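Local coordinates for catechol 1,2-dioxygenase (Acinetobacter sp., PDB 1DMH), which catalyses the iron(III)-dependent intradiol cleavage of catechol by dioxygen to cis,cis-muconate, an early step of the beta-ketoadipate pathway, at residues 140-143 / 144-148; 171-174 / 175-179; 183-186 / 187-191. One frame throughout, in Å; residues are numbered along the deposited sequence.

Interaction 1: 140-143 / 144-148; sequences IFDA and DGKPL
Asp142 folds its carboxylate back over the turn towards the chain of 144-146. Its CG is wedged between its own backbone N and carbonyl carbon (chi1 63°), and this puts OD1 against two amides. Asp144 N reaches OD1 at 2.6 Å, closing an Asx turn, and Lys146 N reaches OD1 at 3.1 Å; they come from opposite faces of the carboxylate plane, so the group is held from both sides. OD2 turns the other way, towards a water that also donates to Pro147 O. The Lys146 chain crosses the carboxylate at a slant, with CB 3.5 Å from Asp142 OD2, and then runs on extended.

The backbone beneath is a type I turn with a G1 beta bulge at Gly145: Gly145 N binds Asp142 O at 3.0 Å and Asp142 N binds Lys146 O at 2.8 Å. Leu148 N closes the base on Ile140 O. On the other flank the Phe141 ring lies obliquely to Pro147, CE1 to CG 3.9 Å.

The hairpin leaves the end of strand 133-141 at the protein surface. Phe141 also packs on strand 283-291, Asp144 forms a salt bridge with Arg294, and Leu148 leads on towards strand 152-157.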
loop_
_atom_site.group_PDB
_atom_site.type_symbol
_atom_site.label_atom_id
_atom_site.label_comp_id
_atom_site.label_asym_id
_atom_site.label_seq_id
_atom_site.Cartn_x
_atom_site.Cartn_y
_atom_site.Cartn_z
ATOM N N ILE A 140 15.870 33.741 -15.555
ATOM C CA ILE A 140 16.027 32.378 -16.039
ATOM C C ILE A 140 17.099 32.423 -17.136
ATOM O O ILE A 140 17.000 33.221 -18.058
ATOM C CB ILE A 140 14.718 31.826 -16.646
ATOM C CG1 ILE A 140 13.617 31.817 -15.581
ATOM C CG2 ILE A 140 14.966 30.419 -17.227
ATOM C CD1 ILE A 140 13.965 30.985 -14.337
ATOM N N PHE A 141 18.120 31.577 -17.032
ATOM C CA PHE A 141 19.188 31.520 -18.031
ATOM C C PHE A 141 19.143 30.253 -18.871
ATOM O O PHE A 141 18.883 29.175 -18.334
ATOM C CB PHE A 141 20.550 31.590 -17.360
ATOM C CG PHE A 141 20.803 32.873 -16.641
ATOM C CD1 PHE A 141 21.219 34.004 -17.341
ATOM C CD2 PHE A 141 20.646 32.959 -15.265
ATOM C CE1 PHE A 141 21.481 35.203 -16.679
ATOM C CE2 PHE A 141 20.910 34.160 -14.587
ATOM C CZ PHE A 141 21.328 35.278 -15.300
ATOM N N ASP A 142 19.400 30.374 -20.178
ATOM C CA ASP A 142 19.417 29.202 -21.045
ATOM C C ASP A 142 20.714 28.441 -20.837
ATOM O O ASP A 142 21.558 28.832 -20.014
ATOM C CB ASP A 142 19.259 29.558 -22.535
ATOM C CG ASP A 142 20.396 30.428 -23.088
ATOM O OD1 ASP A 142 21.542 30.393 -22.591
ATOM O OD2 ASP A 142 20.138 31.125 -24.083
ATOM N N ALA A 143 20.882 27.353 -21.577
ATOM C CA ALA A 143 22.072 26.548 -21.413
ATOM C C ALA A 143 23.375 27.303 -21.699
ATOM O O ALA A 143 24.447 26.852 -21.285
ATOM C CB ALA A 143 21.978 25.293 -22.270
ATOM N N ASP A 144 23.298 28.450 -22.380
ATOM C CA ASP A 144 24.509 29.218 -22.683
ATOM C C ASP A 144 24.827 30.305 -21.663
ATOM O O ASP A 144 25.862 30.960 -21.761
ATOM C CB ASP A 144 24.417 29.874 -24.064
ATOM C CG ASP A 144 24.269 28.860 -25.177
ATOM O OD1 ASP A 144 25.009 27.857 -25.163
ATOM O OD2 ASP A 144 23.425 29.070 -26.070
ATOM N N GLY A 145 23.944 30.504 -20.691
ATOM C CA GLY A 145 24.190 31.536 -19.701
ATOM C C GLY A 145 23.565 32.863 -20.105
ATOM O O GLY A 145 23.923 33.923 -19.577
ATOM N N LYS A 146 22.620 32.801 -21.037
ATOM C CA LYS A 146 21.935 33.985 -21.534
ATOM C C LYS A 146 20.500 34.039 -21.007
ATOM O O LYS A 146 19.825 33.011 -20.948
ATOM C CB LYS A 146 21.948 33.950 -23.067
ATOM C CG LYS A 146 23.367 33.823 -23.609
ATOM C CD LYS A 146 23.470 33.592 -25.122
ATOM C CE LYS A 146 24.968 33.433 -25.507
ATOM N NZ LYS A 146 25.233 33.221 -26.972
ATOM N N PRO A 147 20.019 35.237 -20.611
ATOM C CA PRO A 147 18.664 35.417 -20.091
ATOM C C PRO A 147 17.670 34.840 -21.074
ATOM O O PRO A 147 17.774 35.089 -22.268
ATOM C CB PRO A 147 18.561 36.932 -19.958
ATOM C CG PRO A 147 19.954 37.288 -19.555
ATOM C CD PRO A 147 20.702 36.538 -20.632
ATOM N N LEU A 148 16.692 34.094 -20.570
ATOM C CA LEU A 148 15.728 33.437 -21.430
ATOM C C LEU A 148 14.294 33.946 -21.341
ATOM O O LEU A 148 13.563 33.606 -20.407
ATOM C CB LEU A 148 15.711 31.937 -21.106
ATOM C CG LEU A 148 15.761 30.791 -22.126
ATOM C CD1 LEU A 148 15.174 29.541 -21.450
ATOM C CD2 LEU A 148 14.973 31.107 -23.368
HETATM O O HOH W 1 18.620 33.182 -24.376
#

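Interaction 2: 171-174 / 175-179; sequences GEQQ and AFNMR
Gln173 and Asn177 are turned to face one another: CG of Gln173 stands opposite its carbonyl carbon (chi1 -69°) with the chain extended beyond, whereas CG of Asn177 points away from its own backbone N (chi1 -172°). The two side chains therefore cross at about a right angle, with their amide planes 78° apart. The frame for this is a pair of overlapping type II beta turns, Gln174 to Asn177 and Phe176 to Arg179. Phe176 and Met178 each occupy the third position of a turn with positive phi, a place often taken by glycine.

The first turn is closed by Asn177 N on Gln174 O at 3.1 Å; the second, Arg179 N to Phe176 O, is weak. Asn177 CB sits 3.3 Å from the Gln174 O that its own N binds, and 4.1 Å from Gln173 CB. The Gln173 amide is fixed by its nitrogen, NE2 hydrogen-bonding to Asp168 OD2 outside the turns, which leaves OE1 facing Asn177 and Met178.

This double turn delivers the chain into strand 179-183 and lines up against the loop that follows Tyr164, an iron ligand. Ser165 OG bonds to Asn177 O and His166 NE2 to Phe176 N, and the rings of Phe176 and His166 meet edge-to-face, so the turns are tied to the residues just after that ligand; the Gln173 side chain is about 6 Å from the Tyr164 side chain. The buried Met178 side chain is about 11 Å from the iron and from the bound 4-methylcatechol, and its chain, bent about the CG-SD bond, swings the methyl back to Gln173: Met178 CE ends 3.4 Å from Gln173 OE1.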
loop_
_atom_site.group_PDB
_atom_site.type_symbol
_atom_site.label_atom_id
_atom_site.label_comp_id
_atom_site.label_asym_id
_atom_site.label_seq_id
_atom_site.Cartn_x
_atom_site.Cartn_y
_atom_site.Cartn_z
ATOM N N GLY A 171 -10.273 23.381 5.322
ATOM C CA GLY A 171 -11.313 24.033 4.540
ATOM C C GLY A 171 -10.712 24.879 3.441
ATOM O O GLY A 171 -9.859 25.731 3.699
ATOM N N GLU A 172 -11.184 24.785 2.228
ATOM C CA GLU A 172 -10.636 25.315 0.986
ATOM C C GLU A 172 -10.275 26.789 1.127
ATOM O O GLU A 172 -10.863 27.738 1.642
ATOM C CB GLU A 172 -11.624 25.112 -0.165
ATOM C CG GLU A 172 -11.969 23.658 -0.436
ATOM C CD GLU A 172 -12.958 23.496 -1.574
ATOM O OE1 GLU A 172 -13.368 24.523 -2.155
ATOM O OE2 GLU A 172 -13.324 22.343 -1.884
ATOM N N GLN A 173 -9.114 27.008 0.375
ATOM C CA GLN A 173 -8.502 28.281 0.146
ATOM C C GLN A 173 -9.031 28.562 -1.233
ATOM O O GLN A 173 -9.632 27.697 -1.864
ATOM C CB GLN A 173 -6.985 28.139 0.074
ATOM C CG GLN A 173 -6.309 27.790 1.369
ATOM C CD GLN A 173 -4.809 27.738 1.213
ATOM O OE1 GLN A 173 -4.240 28.452 0.391
ATOM N NE2 GLN A 173 -4.156 26.919 2.022
ATOM N N GLN A 174 -8.814 29.771 -1.707
ATOM C CA GLN A 174 -9.259 30.109 -3.034
ATOM C C GLN A 174 -8.510 29.123 -3.924
ATOM O O GLN A 174 -7.374 28.749 -3.625
ATOM C CB GLN A 174 -8.849 31.537 -3.346
ATOM C CG GLN A 174 -9.353 32.061 -4.663
ATOM C CD GLN A 174 -8.970 33.512 -4.859
ATOM O OE1 GLN A 174 -9.257 34.359 -4.006
ATOM N NE2 GLN A 174 -8.321 33.812 -5.984
ATOM N N ALA A 175 -9.149 28.678 -4.997
ATOM C CA ALA A 175 -8.494 27.736 -5.899
ATOM C C ALA A 175 -7.200 28.392 -6.364
ATOM O O ALA A 175 -7.159 29.605 -6.566
ATOM C CB ALA A 175 -9.396 27.425 -7.102
ATOM N N PHE A 176 -6.153 27.585 -6.514
ATOM C CA PHE A 176 -4.828 28.047 -6.947
ATOM C C PHE A 176 -4.170 29.144 -6.092
ATOM O O PHE A 176 -3.280 29.851 -6.565
ATOM C CB PHE A 176 -4.854 28.493 -8.416
ATOM C CG PHE A 176 -5.281 27.418 -9.360
ATOM C CD1 PHE A 176 -4.417 26.380 -9.683
ATOM C CD2 PHE A 176 -6.579 27.398 -9.873
ATOM C CE1 PHE A 176 -4.843 25.324 -10.504
ATOM C CE2 PHE A 176 -7.018 26.351 -10.699
ATOM C CZ PHE A 176 -6.151 25.314 -11.013
ATOM N N ASN A 177 -4.604 29.281 -4.839
ATOM C CA ASN A 177 -4.000 30.260 -3.954
ATOM C C ASN A 177 -2.531 29.818 -3.823
ATOM O O ASN A 177 -2.258 28.628 -3.610
ATOM C CB ASN A 177 -4.662 30.229 -2.574
ATOM C CG ASN A 177 -4.196 31.370 -1.675
ATOM O OD1 ASN A 177 -4.140 31.224 -0.448
ATOM N ND2 ASN A 177 -3.889 32.510 -2.272
ATOM N N MET A 178 -1.612 30.778 -3.978
ATOM C CA MET A 178 -0.160 30.569 -3.899
ATOM C C MET A 178 0.374 29.586 -4.950
ATOM O O MET A 178 1.331 28.851 -4.706
ATOM C CB MET A 178 0.211 30.120 -2.483
ATOM C CG MET A 178 -0.208 31.155 -1.395
ATOM S SD MET A 178 0.078 30.560 0.294
ATOM C CE MET A 178 -0.913 29.046 0.247
ATOM N N ARG A 179 -0.251 29.590 -6.129
ATOM C CA ARG A 179 0.148 28.737 -7.245
ATOM C C ARG A 179 0.005 29.582 -8.527
ATOM O O ARG A 179 -1.103 29.996 -8.864
ATOM C CB ARG A 179 -0.775 27.506 -7.359
ATOM C CG ARG A 179 -0.746 26.510 -6.195
ATOM C CD ARG A 179 -1.832 25.433 -6.383
ATOM N NE ARG A 179 -1.902 24.463 -5.287
ATOM C CZ ARG A 179 -1.011 23.489 -5.081
ATOM N NH1 ARG A 179 0.031 23.348 -5.904
ATOM N NH2 ARG A 179 -1.180 22.643 -4.066
#

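Interaction 3: 183-186 / 187-191; sequences ITDE and NGQYR
Asp185 OD1 and the backbone of Asp185 bind three amides and one carbonyl of 187-189. OD1 accepts from Asn187 N and from Gln189 N, both at 2.9 Å; the two amides approach from opposite faces of the carboxylate plane, the first closing an Asx turn. A chi1 of 64° turns the carboxylate back over the amides it binds.

Asp185 also uses its backbone in both directions. Its O accepts from Gly188 N at 2.7 Å, closing a type I turn, and its N donates to Gln189 O at 3.1 Å. Gly188, with positive phi, forms the G1 beta bulge that brings the chain into strand 189-195. Thr184 lies alongside, CB 3.7 Å from Gly188 C, while its buried OG1 is satisfied by Leu148 O and Ala151 N. Deeper in, Tyr190 OH bonds to Phe288 O and Tyr227 OH.

With Asp185 N, O and OD1 all engaged, much of the turn is held through one residue, with Gly188 supplying the positive phi of the bulge. The amides gathered at OD1 would be expected to favour the ionised carboxylate.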
loop_
_atom_site.group_PDB
_atom_site.type_symbol
_atom_site.label_atom_id
_atom_site.label_comp_id
_atom_site.label_asym_id
_atom_site.label_seq_id
_atom_site.Cartn_x
_atom_site.Cartn_y
_atom_site.Cartn_z
ATOM N N ILE A 183 5.428 33.620 -17.252
ATOM C CA ILE A 183 6.200 33.564 -18.488
ATOM C C ILE A 183 7.239 34.636 -18.315
ATOM O O ILE A 183 6.886 35.791 -18.041
ATOM C CB ILE A 183 5.346 33.943 -19.710
ATOM C CG1 ILE A 183 4.111 33.045 -19.770
ATOM C CG2 ILE A 183 6.207 33.912 -20.970
ATOM C CD1 ILE A 183 4.423 31.552 -19.742
ATOM N N THR A 184 8.508 34.274 -18.455
ATOM C CA THR A 184 9.546 35.272 -18.294
ATOM C C THR A 184 9.400 36.391 -19.342
ATOM O O THR A 184 8.935 36.167 -20.464
ATOM C CB THR A 184 10.956 34.634 -18.337
ATOM O OG1 THR A 184 11.120 33.887 -19.543
ATOM C CG2 THR A 184 11.140 33.690 -17.137
ATOM N N ASP A 185 9.769 37.602 -18.940
ATOM C CA ASP A 185 9.679 38.781 -19.801
ATOM C C ASP A 185 10.908 38.929 -20.710
ATOM O O ASP A 185 11.779 38.049 -20.740
ATOM C CB ASP A 185 9.511 40.022 -18.918
ATOM C CG ASP A 185 10.720 40.273 -18.027
ATOM O OD1 ASP A 185 11.822 39.767 -18.335
ATOM O OD2 ASP A 185 10.575 41.001 -17.022
ATOM N N GLU A 186 10.965 40.061 -21.423
ATOM C CA GLU A 186 12.041 40.409 -22.378
ATOM C C GLU A 186 13.450 40.261 -21.844
ATOM O O GLU A 186 14.405 40.182 -22.608
ATOM C CB GLU A 186 11.893 41.859 -22.856
ATOM C CG GLU A 186 10.508 42.238 -23.314
ATOM C CD GLU A 186 9.504 42.239 -22.166
ATOM O OE1 GLU A 186 9.702 43.041 -21.219
ATOM O OE2 GLU A 186 8.528 41.440 -22.209
ATOM N N ASN A 187 13.593 40.250 -20.526
ATOM C CA ASN A 187 14.912 40.129 -19.945
ATOM C C ASN A 187 15.061 38.804 -19.226
ATOM O O ASN A 187 15.979 38.641 -18.417
ATOM C CB ASN A 187 15.205 41.336 -19.062
ATOM C CG ASN A 187 15.176 42.625 -19.862
ATOM O OD1 ASN A 187 15.669 42.677 -20.991
ATOM N ND2 ASN A 187 14.596 43.669 -19.284
ATOM N N GLY A 188 14.169 37.869 -19.519
ATOM C CA GLY A 188 14.238 36.555 -18.912
ATOM C C GLY A 188 13.956 36.560 -17.417
ATOM O O GLY A 188 14.376 35.648 -16.693
ATOM N N GLN A 189 13.225 37.573 -16.956
ATOM C CA GLN A 189 12.911 37.687 -15.545
ATOM C C GLN A 189 11.487 37.319 -15.122
ATOM O O GLN A 189 10.542 37.367 -15.914
ATOM C CB GLN A 189 13.248 39.097 -15.068
ATOM C CG GLN A 189 14.731 39.421 -15.195
ATOM C CD GLN A 189 15.102 40.777 -14.603
ATOM O OE1 GLN A 189 14.492 41.800 -14.917
ATOM N NE2 GLN A 189 16.123 40.786 -13.754
ATOM N N TYR A 190 11.350 36.915 -13.864
ATOM C CA TYR A 190 10.044 36.585 -13.292
ATOM C C TYR A 190 10.035 37.306 -11.953
ATOM O O TYR A 190 11.084 37.517 -11.336
ATOM C CB TYR A 190 9.886 35.069 -13.094
ATOM C CG TYR A 190 10.744 34.476 -11.981
ATOM C CD1 TYR A 190 12.070 34.104 -12.215
ATOM C CD2 TYR A 190 10.243 34.335 -10.693
ATOM C CE1 TYR A 190 12.883 33.610 -11.188
ATOM C CE2 TYR A 190 11.045 33.841 -9.658
ATOM C CZ TYR A 190 12.363 33.480 -9.912
ATOM O OH TYR A 190 13.161 33.005 -8.890
ATOM N N ARG A 191 8.869 37.725 -11.514
ATOM C CA ARG A 191 8.790 38.402 -10.249
ATOM C C ARG A 191 7.424 38.119 -9.685
ATOM O O ARG A 191 6.421 38.204 -10.399
ATOM C CB ARG A 191 8.984 39.897 -10.454
ATOM C CG ARG A 191 8.881 40.717 -9.187
ATOM C CD ARG A 191 9.062 42.185 -9.517
ATOM N NE ARG A 191 8.655 43.065 -8.418
ATOM C CZ ARG A 191 9.477 43.560 -7.491
ATOM N NH1 ARG A 191 10.785 43.282 -7.543
ATOM N NH2 ARG A 191 8.989 44.356 -6.526
#

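In the fold
The three contacts follow one another along the chain, all within the dioxygenase family region. Interactions 1 and 3 are neighbours, their centres 11 Å apart on the outer edge of the fold, at the ends of the adjacent antiparallel strands 133-141 and 189-195. They meet directly: Ile140 N lies 2.7 Å from Gly188 O, a probable hydrogen bond, and Ile140 CG1 packs 3.5 Å from Thr184 CG2, so two bulged turns with the same aspartate arrangement back onto each other. Interaction 2 stands apart, its centre 32 Å from that of interaction 1 and 24 Å from that of interaction 3. Strand 179-183 runs from it to interaction 3, carrying the chain from the loop beside the iron ligand Tyr164 to the rim where interactions 1 and 3 meet.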